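Local coordinates for protein CCMAN5 (PDB 4AQ0) that is a bacterial family 92 glycoside hydrolase with alpha-mannosidase activity, of use in the mannose-6-phosphate modification of yeast-produced lysosomal enzymes, at residues S73-F78 and H115-D120; Y736-T741 and Q770-G775. All blocks are in the same frame, centred on the assembly; numbering follows the deposited sequence.

In the fold
Contact 1 and contact 2 are a strand pairing and a strand-loop contact, with centres about 51 Å apart and nearest atoms about 37 Å apart. They come in series along the chain: 73-78 meets 115-120 in the N-terminal family 92 domain before the other pair begins. Contact 1 closes one side of an antiparallel sheet of four short strands. In contact 2, strand 736-742 of a mixed six-stranded sheet carries the loop that follows its neighbour 762-768; strand 736-742 itself lies within the catalytic domain. The two contacts have no strand or beta-sheet in common and do not touch, one belonging to the N-terminal domain and the other to the catalytic part.

Contact 1 (S73-F78 and H115-D120); sequences SKISGF and HPFSHD
The Phe117 ring carries the methyl end of Ile75 on one face: CD1 of Ile75 stands 3.6 Å from the ring centroid, only 6° off the normal, a CH-pi contact almost exactly over the centre. At the rim of the same ring, near its plane, lies the backbone of Lys74, whose N is 3.5 Å from CD1 of Phe117. The phenyl group gets there because CG of Phe117 sits between its own N and carbonyl carbon (chi1 89°), which swings the ring back across 73-75. The His115 ring works through its edge instead. Its ND1 donates to Ile75 O at 2.8 Å, with that oxygen lying in the ring plane, and His115 N grips the same oxygen from above the carbonyl plane at 2.9 Å. Two donors of one residue thus share one acceptor, which should fix the turn of the imidazole; its NE2 makes a weak bond to Pro99 O. In return, Ile75 N reaches His115 O at 2.8 Å, in the carbonyl plane, and Phe117 N bonds to Ser73 O at 2.9 Å. Were Phe117 an alanine, the Ile75 methyl would probably lose its aromatic cover and a gap would open beside the Ser73-Lys74 peptide. Deeper in, Ile75 and His115 both pack on Leu133 of strand 128-137. Ile75 and His115 form a hydrogen-bonded pair and Lys74 and Pro116 a non-hydrogen-bonded one: a short antiparallel ladder that makes 115-116 an edge strand, beside 74-79, of the small four-stranded sheet in the N-terminal domain.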
# COMPACT_ATOMS: atom_id res chain seq x y z
N SER A 73 0.17 0.36 25.94
CA SER A 73 -0.81 0.92 26.88
C SER A 73 -0.53 2.38 27.21
O SER A 73 -1.12 2.93 28.14
CB SER A 73 -0.88 0.07 28.16
OG SER A 73 0.35 0.16 28.86
N LYS A 74 0.36 3.00 26.43
CA LYS A 74 0.67 4.42 26.56
C LYS A 74 0.79 5.08 25.19
O LYS A 74 1.24 4.46 24.23
CB LYS A 74 1.95 4.64 27.38
CG LYS A 74 1.83 4.20 28.84
CD LYS A 74 3.19 4.14 29.51
CE LYS A 74 3.06 3.65 30.95
NZ LYS A 74 4.40 3.63 31.59
N ILE A 75 0.37 6.34 25.13
CA ILE A 75 0.39 7.15 23.93
C ILE A 75 1.00 8.50 24.28
O ILE A 75 0.65 9.09 25.31
CB ILE A 75 -1.05 7.35 23.34
CG1 ILE A 75 -1.48 6.11 22.54
CG2 ILE A 75 -1.15 8.63 22.47
CD1 ILE A 75 -2.95 6.09 22.11
N SER A 76 1.94 8.96 23.45
CA SER A 76 2.49 10.31 23.59
C SER A 76 1.56 11.34 22.93
O SER A 76 0.83 12.04 23.63
CB SER A 76 3.91 10.38 23.00
OG SER A 76 3.93 9.87 21.67
N GLY A 77 1.57 11.41 21.61
CA GLY A 77 0.70 12.35 20.90
C GLY A 77 0.36 11.91 19.49
O GLY A 77 0.26 10.72 19.22
N PHE A 78 0.20 12.88 18.58
CA PHE A 78 -0.23 12.61 17.22
C PHE A 78 0.76 13.16 16.20
O PHE A 78 1.15 14.33 16.29
CB PHE A 78 -1.62 13.21 16.98
CG PHE A 78 -2.69 12.66 17.89
CD1 PHE A 78 -3.41 11.53 17.52
CD2 PHE A 78 -2.97 13.26 19.12
CE1 PHE A 78 -4.40 11.00 18.35
CE2 PHE A 78 -3.96 12.74 19.96
CZ PHE A 78 -4.68 11.61 19.57
N HIS A 115 1.31 9.09 28.09
CA HIS A 115 0.03 9.05 28.80
C HIS A 115 -0.48 7.61 28.81
O HIS A 115 -0.45 6.96 27.77
CB HIS A 115 -1.06 9.88 28.11
CG HIS A 115 -0.62 11.22 27.61
ND1 HIS A 115 0.06 11.58 26.50
CD2 HIS A 115 -0.95 12.40 28.26
CE1 HIS A 115 0.16 12.95 26.51
NE2 HIS A 115 -0.46 13.42 27.58
N PRO A 116 -0.99 7.12 29.96
CA PRO A 116 -1.74 5.85 29.94
C PRO A 116 -2.99 5.95 29.05
O PRO A 116 -3.63 6.99 28.99
CB PRO A 116 -2.19 5.67 31.40
CG PRO A 116 -1.42 6.70 32.21
CD PRO A 116 -1.07 7.80 31.27
N PHE A 117 -3.32 4.87 28.36
CA PHE A 117 -4.59 4.79 27.65
C PHE A 117 -5.12 3.37 27.70
O PHE A 117 -4.37 2.42 27.97
CB PHE A 117 -4.48 5.30 26.21
CG PHE A 117 -4.09 4.25 25.20
CD1 PHE A 117 -2.77 3.83 25.07
CD2 PHE A 117 -5.05 3.70 24.35
CE1 PHE A 117 -2.42 2.87 24.14
CE2 PHE A 117 -4.70 2.74 23.40
CZ PHE A 117 -3.38 2.32 23.29
N SER A 118 -6.42 3.25 27.43
CA SER A 118 -7.11 1.98 27.35
C SER A 118 -7.89 1.90 26.04
O SER A 118 -8.45 2.90 25.58
CB SER A 118 -8.07 1.83 28.54
OG SER A 118 -8.92 0.70 28.39
N HIS A 119 -7.91 0.72 25.44
CA HIS A 119 -8.74 0.46 24.27
C HIS A 119 -10.23 0.62 24.56
O HIS A 119 -11.02 0.83 23.64
CB HIS A 119 -8.44 -0.92 23.67
CG HIS A 119 -7.04 -1.04 23.15
ND1 HIS A 119 -6.55 -0.24 22.14
CD2 HIS A 119 -6.02 -1.85 23.51
CE1 HIS A 119 -5.29 -0.55 21.90
NE2 HIS A 119 -4.95 -1.53 22.72
N ASP A 120 -10.60 0.54 25.84
CA ASP A 120 -11.98 0.80 26.29
C ASP A 120 -12.39 2.27 26.21
O ASP A 120 -13.57 2.58 26.22
CB ASP A 120 -12.18 0.33 27.75
CG ASP A 120 -12.07 -1.16 27.91
OD1 ASP A 120 -12.26 -1.91 26.92
OD2 ASP A 120 -11.79 -1.59 29.05

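Contact 2 (Y736-T741 and Q770-G775)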
# COMPACT_ATOMS: atom_id res chain seq x y z
N TYR A 736 -16.96 -23.20 -5.34
CA TYR A 736 -16.62 -23.67 -6.69
C TYR A 736 -17.62 -23.19 -7.72
O TYR A 736 -18.84 -23.25 -7.49
CB TYR A 736 -16.63 -25.20 -6.74
CG TYR A 736 -15.51 -25.87 -5.98
CD1 TYR A 736 -14.19 -25.79 -6.44
CD2 TYR A 736 -15.77 -26.62 -4.83
CE1 TYR A 736 -13.16 -26.40 -5.76
CE2 TYR A 736 -14.74 -27.25 -4.14
CZ TYR A 736 -13.44 -27.14 -4.62
OH TYR A 736 -12.41 -27.76 -3.95
N VAL A 737 -17.12 -22.71 -8.87
CA VAL A 737 -18.00 -22.29 -9.96
C VAL A 737 -18.53 -23.52 -10.68
O VAL A 737 -17.75 -24.41 -11.01
CB VAL A 737 -17.27 -21.36 -10.98
CG1 VAL A 737 -18.17 -21.04 -12.18
CG2 VAL A 737 -16.80 -20.08 -10.29
N GLN A 738 -19.84 -23.59 -10.89
CA GLN A 738 -20.46 -24.69 -11.65
C GLN A 738 -20.72 -24.31 -13.10
O GLN A 738 -20.52 -25.11 -14.01
CB GLN A 738 -21.78 -25.14 -10.99
CG GLN A 738 -21.67 -25.38 -9.50
CD GLN A 738 -20.62 -26.42 -9.15
OE1 GLN A 738 -20.85 -27.65 -9.57
NE2 GLN A 738 -19.60 -26.10 -8.51
N SER A 739 -21.19 -23.09 -13.30
CA SER A 739 -21.41 -22.53 -14.62
C SER A 739 -21.43 -21.02 -14.51
O SER A 739 -21.42 -20.47 -13.41
CB SER A 739 -22.74 -23.04 -15.23
OG SER A 739 -23.86 -22.50 -14.54
N ALA A 740 -21.45 -20.34 -15.66
CA ALA A 740 -21.44 -18.88 -15.70
C ALA A 740 -22.13 -18.35 -16.94
O ALA A 740 -22.16 -19.02 -17.98
CB ALA A 740 -20.01 -18.37 -15.64
N THR A 741 -22.67 -17.14 -16.82
CA THR A 741 -23.14 -16.37 -17.97
C THR A 741 -22.54 -14.98 -17.92
O THR A 741 -22.21 -14.47 -16.83
CB THR A 741 -24.68 -16.22 -18.01
OG1 THR A 741 -25.11 -15.48 -16.86
CG2 THR A 741 -25.39 -17.59 -18.07
N GLN A 770 -18.82 -28.67 -4.80
CA GLN A 770 -17.89 -29.60 -5.42
C GLN A 770 -17.21 -28.98 -6.64
O GLN A 770 -17.82 -28.18 -7.34
CB GLN A 770 -18.61 -30.90 -5.83
CG GLN A 770 -19.52 -31.53 -4.76
CD GLN A 770 -18.75 -32.01 -3.55
OE1 GLN A 770 -17.58 -32.40 -3.66
NE2 GLN A 770 -19.38 -31.96 -2.38
N PRO A 771 -15.94 -29.36 -6.90
CA PRO A 771 -15.28 -28.86 -8.11
C PRO A 771 -16.02 -29.32 -9.38
O PRO A 771 -16.55 -30.45 -9.42
CB PRO A 771 -13.88 -29.50 -8.04
CG PRO A 771 -14.03 -30.68 -7.13
CD PRO A 771 -15.07 -30.26 -6.13
N SER A 772 -16.07 -28.45 -10.38
CA SER A 772 -16.67 -28.79 -11.66
C SER A 772 -15.65 -28.58 -12.78
O SER A 772 -14.56 -28.04 -12.54
CB SER A 772 -17.93 -27.96 -11.92
OG SER A 772 -17.61 -26.71 -12.52
N ASP A 773 -16.02 -28.97 -14.00
CA ASP A 773 -15.16 -28.75 -15.15
C ASP A 773 -15.46 -27.42 -15.87
O ASP A 773 -15.02 -27.22 -17.01
CB ASP A 773 -15.19 -29.96 -16.11
CG ASP A 773 -16.54 -30.17 -16.77
OD1 ASP A 773 -17.36 -29.22 -16.85
OD2 ASP A 773 -16.80 -31.31 -17.23
N TRP A 774 -16.18 -26.51 -15.22
CA TRP A 774 -16.37 -25.17 -15.78
C TRP A 774 -15.02 -24.51 -16.10
O TRP A 774 -14.07 -24.57 -15.30
CB TRP A 774 -17.20 -24.24 -14.89
CG TRP A 774 -17.29 -22.87 -15.51
CD1 TRP A 774 -18.14 -22.48 -16.51
CD2 TRP A 774 -16.44 -21.75 -15.25
NE1 TRP A 774 -17.90 -21.18 -16.86
CE2 TRP A 774 -16.86 -20.70 -16.10
CE3 TRP A 774 -15.38 -21.51 -14.36
CZ2 TRP A 774 -16.26 -19.43 -16.09
CZ3 TRP A 774 -14.78 -20.25 -14.35
CH2 TRP A 774 -15.22 -19.23 -15.21
N GLY A 775 -14.94 -23.88 -17.27
CA GLY A 775 -13.76 -23.13 -17.68
C GLY A 775 -12.59 -23.93 -18.22
O GLY A 775 -11.58 -23.36 -18.62
O HOH W 1 -15.28 -25.47 -10.25
O HOH W 2 -21.11 -28.65 -6.81
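Trp774 and Val737 form the tight, buried end of this contact. CG1 of Val737 lies over one face of the indole, offset toward the rim and 3.6 Å from CE3 of Trp774, while CB of Ala740 comes within 3.7 Å of Trp774 NE1. A first torsion of 178° turns the indole across the strand, against Val737 and Ala740, and its NE1 bonds to Phe747 O. Ser772 ties down the middle: OG donates to Val737 O at 2.8 Å, in the carbonyl plane on a lone pair, and accepts from Trp774 N at 3.1 Å. The other end is more open. Exposed Pro771 lies alongside Tyr736, its CD 3.9 Å from the ring centroid, over the face. Gln738, bent at chi2, folds back so that NE2 donates to Gln770 O at 3.0 Å and also to Tyr736 O, two residues back. A water there accepts from Gln770 N and gives Gln738 OE1 a weak bond. Strand 736-742 has a classic beta bulge here, Gln738 and Ser739 both facing Arg766 of strand 762-768; the loop leaving 762-768 turns back and runs beside 736-741, 33° from its direction, braced by an ST turn at Ser772.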